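PDB 4LIZ: actin-binding protein, cofilin/tropomyosin family protein, putative from Entamoeba histolytica, which binds actin filaments and stabilises them, and may support phagocytosis and pseudopod formation by helping to maintain F-actin. Local coordinates for residues 15-20 with 77-82; 24-29 with 48-53. All coordinates share one frame; numbering follows the deposited sequence.

Both contacts attach a helix to the central mixed sheet of the ADF fold, and one sodium ion touches both. Interaction 1 sets the end of helix 10-17 against strand 76-85 and is only partly buried; its apolar centre gives way to acidic groups and the metal. Interaction 2, between strand 26-32 and helix 48-54, is a buried contact of one phenylalanine and two valines, with a glutamate at its margin. In each, a phenylalanine from the strand has an aliphatic carbon of the helix over one ring face, and no hydrogen bond crosses. The two meet where Val16 CG2 packs 3.9 Å from Val24 CG1; along the chain, interaction 2 is nested within interaction 1.

Interaction 1 of 2, residues 15-20 with 77-82; sequences EVIDDK and VKFVFI. With NA (sodium ion), chain C.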
# COMPACT_ATOMS: atom_id res chain seq x y z
N GLU A 15 6.56 4.72 -10.37
CA GLU A 15 6.34 6.15 -10.21
C GLU A 15 6.62 6.64 -8.78
O GLU A 15 7.18 7.68 -8.52
CB GLU A 15 4.98 6.57 -10.71
CG GLU A 15 4.75 6.35 -12.19
CD GLU A 15 3.47 6.96 -12.61
OE1 GLU A 15 2.41 6.34 -12.52
OE2 GLU A 15 3.51 8.10 -13.10
N VAL A 16 6.06 5.86 -7.80
CA VAL A 16 6.32 6.20 -6.40
C VAL A 16 7.80 6.17 -6.06
O VAL A 16 8.27 7.14 -5.50
CB VAL A 16 5.48 5.25 -5.48
CG1 VAL A 16 5.95 5.42 -4.05
CG2 VAL A 16 3.99 5.41 -5.59
N ILE A 17 8.48 5.13 -6.46
CA ILE A 17 9.88 4.99 -6.20
C ILE A 17 10.73 6.08 -6.87
O ILE A 17 11.67 6.52 -6.31
CB ILE A 17 10.37 3.60 -6.57
CG1 ILE A 17 9.68 2.56 -5.71
CG2 ILE A 17 11.86 3.48 -6.35
CD1 ILE A 17 9.92 1.17 -6.18
N ASP A 18 10.34 6.50 -8.06
CA ASP A 18 11.13 7.44 -8.82
C ASP A 18 11.15 8.78 -8.13
O ASP A 18 10.21 9.47 -8.10
CB ASP A 18 10.48 7.56 -10.21
CG ASP A 18 11.25 8.41 -11.19
OD1 ASP A 18 12.27 8.95 -10.87
OD2 ASP A 18 10.73 8.48 -12.29
N ASP A 19 12.32 9.14 -7.64
CA ASP A 19 12.54 10.38 -6.96
C ASP A 19 12.29 11.57 -7.88
O ASP A 19 11.99 12.61 -7.43
CB ASP A 19 13.99 10.51 -6.46
CG ASP A 19 14.31 9.63 -5.28
OD1 ASP A 19 13.42 9.10 -4.64
OD2 ASP A 19 15.51 9.50 -5.03
N LYS A 20 12.54 11.37 -9.17
CA LYS A 20 12.35 12.38 -10.14
C LYS A 20 10.99 12.49 -10.68
O LYS A 20 10.73 13.34 -11.53
CB LYS A 20 13.39 12.17 -11.28
CG LYS A 20 14.79 11.88 -10.97
CD LYS A 20 15.43 13.15 -10.55
CE LYS A 20 16.90 12.88 -10.33
NZ LYS A 20 17.43 13.92 -9.47
N VAL A 77 14.63 8.20 2.18
CA VAL A 77 13.33 7.80 1.62
C VAL A 77 13.03 6.40 2.11
O VAL A 77 13.89 5.52 2.14
CB VAL A 77 13.31 7.88 0.07
CG1 VAL A 77 11.91 7.51 -0.45
CG2 VAL A 77 13.72 9.32 -0.27
N LYS A 78 11.77 6.19 2.57
CA LYS A 78 11.31 4.90 3.01
C LYS A 78 9.97 4.65 2.32
O LYS A 78 9.25 5.56 1.97
CB LYS A 78 11.00 4.93 4.51
CG LYS A 78 12.28 5.25 5.33
CD LYS A 78 13.21 4.10 5.40
CE LYS A 78 14.36 4.44 6.38
NZ LYS A 78 15.27 3.28 6.53
N PHE A 79 9.67 3.37 2.08
CA PHE A 79 8.47 2.97 1.40
C PHE A 79 7.61 2.13 2.30
O PHE A 79 8.11 1.23 3.01
CB PHE A 79 8.80 2.21 0.14
CG PHE A 79 9.62 3.01 -0.83
CD1 PHE A 79 9.10 4.11 -1.51
CD2 PHE A 79 10.96 2.69 -1.03
CE1 PHE A 79 9.89 4.86 -2.33
CE2 PHE A 79 11.75 3.47 -1.86
CZ PHE A 79 11.21 4.53 -2.51
N VAL A 80 6.33 2.41 2.32
CA VAL A 80 5.31 1.74 3.18
C VAL A 80 4.39 0.98 2.27
O VAL A 80 3.78 1.54 1.36
CB VAL A 80 4.57 2.76 4.02
CG1 VAL A 80 3.51 2.06 4.88
CG2 VAL A 80 5.52 3.59 4.93
N PHE A 81 4.14 -0.32 2.56
CA PHE A 81 3.20 -1.20 1.91
C PHE A 81 2.07 -1.50 2.84
O PHE A 81 2.31 -2.00 3.95
CB PHE A 81 3.84 -2.47 1.34
CG PHE A 81 2.87 -3.48 0.87
CD1 PHE A 81 2.02 -3.27 -0.21
CD2 PHE A 81 2.78 -4.74 1.47
CE1 PHE A 81 1.12 -4.22 -0.69
CE2 PHE A 81 1.89 -5.66 1.04
CZ PHE A 81 1.07 -5.44 -0.05
N ILE A 82 0.83 -1.28 2.47
CA ILE A 82 -0.34 -1.58 3.28
C ILE A 82 -1.23 -2.49 2.51
O ILE A 82 -1.60 -2.31 1.32
CB ILE A 82 -1.15 -0.29 3.57
CG1 ILE A 82 -0.32 0.59 4.48
CG2 ILE A 82 -2.52 -0.62 4.09
CD1 ILE A 82 -0.75 2.05 4.49
NA NA C . 7.72 9.52 -7.25
O HOH W 1 8.79 10.92 -5.67
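At the C-terminal end of helix 10-17, beside the sodium site, Ile17 and Val16 pack against the ring of Phe79 from strand 76-85. Ile17 supplies the main contact. Its CG1 lies over one ring face, in a CH-pi contact 4.3 Å from the Phe79 ring centroid and displaced toward the rim, while its CG2 comes within 4.0 Å of Phe79 CZ. With CG1 beside the backbone N and CG2 anti to it (chi1 -63°), both branches meet the ring from the same side, CG2 nearer CZ. The side chains cross at about a right angle, and the ring reaches far enough to place CE1 3.9 Å from Ile17 CA. Val16 adds a looser touch, CG1 to Phe79 CD1 at 4.3 Å. Farther along, Asp19 brings OD1 to 4.4 Å from Val77 CG2, but its polar partner is Arg66 of strand 60-69, in a salt bridge. Arg66 also donates to Val16 O, so one arginine of the adjacent strand ties down both the helix end and the turn after it. Asp18, the first residue beyond helical geometry, forms an Asx turn: its OD1 accepts from Lys20 N at 3.0 Å, met from above the carboxylate plane. Backbone carbonyls from the last turn of the helix and the bend after it bind the sodium ion, Glu15 O at 2.3 Å and Asp18 O at 2.6 Å, with Asn21, Val24 and a water completing the site. Such aromatic packing beside a sodium-bound turn is one way the N-terminal helix joins the central sheet of this ADF-homology fold.

Interaction 2 of 2, residues 24-29 with 48-53; sequences VEFVVF and LEEVKA. With NA (sodium ion), chain C.
A glutamate, rather than an apolar residue, lies over the ring of Phe26: the aliphatic base of Glu50 makes a CH-pi contact, with CB 3.9 Å from the ring centroid and 21° off the normal. The nearest ring atom is CE1, at 3.7 Å from Glu50 CB, and the two side chains cross at about a right angle. Phe26 holds CG between its backbone N and carbonyl carbon (chi1 84°), a cramped setting that swings the ring beneath helix 48-54. Glu50 then bends at chi2, turning its carboxylate back to the start of the helix, where OE1 accepts a hydrogen bond from Gly47 N. Next, Val51 CG2 approaches Phe26 CD2 to 3.8 Å obliquely, the two side chains sliding past each other in opposite directions. The same methyl is 4.2 Å from Val28 CG2, which also reaches Val51 CA. Strand 26-29 and helix 48-53 run nearly parallel, their axes 18° apart and 8.6 Å at closest approach, and Phe26 and Val28, alternate residues of the strand, both point to the helix. At the start of the strand, Glu25 and Phe26 both face Gly44 in a classic beta bulge, and just before it Val24 O binds the sodium ion at 2.4 Å. Tyr65 and Ala63 of strand 60-69 extend the apolar layer beneath the helix. With no hydrogen bond between the segments, this junction relies on dispersion and CH-pi contact; Glu50 contributes only its methylenes, while its carboxylate is drawn to the helix N-terminus, where the peptide dipoles would probably favour its negative charge.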
# COMPACT_ATOMS: atom_id res chain seq x y z
N VAL A 24 4.03 11.76 -8.27
CA VAL A 24 3.43 10.53 -7.74
C VAL A 24 4.25 10.11 -6.54
O VAL A 24 5.40 9.72 -6.62
CB VAL A 24 3.39 9.38 -8.76
CG1 VAL A 24 2.85 8.10 -8.16
CG2 VAL A 24 2.60 9.76 -10.03
N GLU A 25 3.61 10.11 -5.37
CA GLU A 25 4.21 9.76 -4.07
C GLU A 25 3.40 8.60 -3.41
O GLU A 25 3.90 8.02 -2.46
CB GLU A 25 4.23 10.97 -3.17
CG GLU A 25 5.13 12.08 -3.76
CD GLU A 25 5.04 13.31 -2.92
OE1 GLU A 25 4.00 13.68 -2.37
OE2 GLU A 25 6.11 14.03 -2.89
N PHE A 26 2.19 8.35 -3.81
CA PHE A 26 1.38 7.23 -3.33
C PHE A 26 0.52 6.66 -4.38
O PHE A 26 0.15 7.34 -5.36
CB PHE A 26 0.46 7.73 -2.14
CG PHE A 26 -0.83 8.38 -2.55
CD1 PHE A 26 -0.83 9.71 -2.83
CD2 PHE A 26 -1.99 7.69 -2.70
CE1 PHE A 26 -1.99 10.33 -3.27
CE2 PHE A 26 -3.15 8.26 -3.11
CZ PHE A 26 -3.11 9.61 -3.47
N VAL A 27 0.10 5.40 -4.22
CA VAL A 27 -0.90 4.76 -4.99
C VAL A 27 -1.77 3.86 -4.17
O VAL A 27 -1.23 3.28 -3.19
CB VAL A 27 -0.34 4.02 -6.22
CG1 VAL A 27 0.68 2.95 -5.77
CG2 VAL A 27 -1.38 3.40 -7.13
N VAL A 28 -3.05 3.83 -4.47
CA VAL A 28 -4.01 2.88 -3.87
C VAL A 28 -4.59 2.06 -4.96
O VAL A 28 -5.08 2.64 -5.96
CB VAL A 28 -5.07 3.62 -3.03
CG1 VAL A 28 -6.08 2.61 -2.45
CG2 VAL A 28 -4.47 4.46 -1.95
N PHE A 29 -4.58 0.72 -4.84
CA PHE A 29 -5.16 -0.18 -5.74
C PHE A 29 -6.43 -0.80 -5.22
O PHE A 29 -6.50 -1.16 -4.01
CB PHE A 29 -4.22 -1.37 -6.08
CG PHE A 29 -2.87 -0.97 -6.66
CD1 PHE A 29 -2.81 -0.61 -8.02
CD2 PHE A 29 -1.71 -0.90 -5.92
CE1 PHE A 29 -1.59 -0.25 -8.55
CE2 PHE A 29 -0.50 -0.53 -6.52
CZ PHE A 29 -0.48 -0.19 -7.83
N LEU A 48 0.40 9.10 3.78
CA LEU A 48 -0.58 8.36 4.57
C LEU A 48 -2.02 8.92 4.60
O LEU A 48 -3.01 8.22 4.45
CB LEU A 48 -0.07 8.09 5.99
CG LEU A 48 -1.02 7.23 6.81
CD1 LEU A 48 -1.07 5.81 6.28
CD2 LEU A 48 -0.56 7.27 8.30
N GLU A 49 -2.14 10.23 4.83
CA GLU A 49 -3.47 10.77 4.89
C GLU A 49 -4.26 10.61 3.58
O GLU A 49 -5.40 10.34 3.57
CB GLU A 49 -3.53 12.18 5.55
CG GLU A 49 -2.75 12.19 6.91
CD GLU A 49 -3.17 11.12 8.00
OE1 GLU A 49 -4.33 10.72 8.13
OE2 GLU A 49 -2.24 10.64 8.72
N GLU A 50 -3.56 10.82 2.48
CA GLU A 50 -4.16 10.63 1.17
C GLU A 50 -4.56 9.16 0.90
O GLU A 50 -5.58 8.88 0.36
CB GLU A 50 -3.22 11.13 0.09
CG GLU A 50 -3.13 12.63 -0.03
CD GLU A 50 -2.38 13.32 1.11
OE1 GLU A 50 -1.53 12.78 1.75
OE2 GLU A 50 -2.69 14.48 1.36
N VAL A 51 -3.71 8.25 1.32
CA VAL A 51 -4.03 6.86 1.22
C VAL A 51 -5.28 6.55 2.05
O VAL A 51 -6.17 5.93 1.60
CB VAL A 51 -2.82 6.03 1.74
CG1 VAL A 51 -3.17 4.59 2.10
CG2 VAL A 51 -1.66 6.08 0.77
N LYS A 52 -5.31 7.06 3.27
CA LYS A 52 -6.40 6.74 4.18
C LYS A 52 -7.70 7.25 3.60
O LYS A 52 -8.66 6.59 3.68
CB LYS A 52 -6.15 7.28 5.59
CG LYS A 52 -5.16 6.46 6.39
CD LYS A 52 -4.74 7.12 7.68
CE LYS A 52 -5.85 7.12 8.71
NZ LYS A 52 -5.28 7.75 9.92
N ALA A 53 -7.67 8.43 2.99
CA ALA A 53 -8.85 8.93 2.36
C ALA A 53 -9.47 8.13 1.28
O ALA A 53 -10.66 8.17 0.98
CB ALA A 53 -8.57 10.35 1.84
NA NA C . 7.72 9.52 -7.25
O HOH W 1 8.79 10.92 -5.67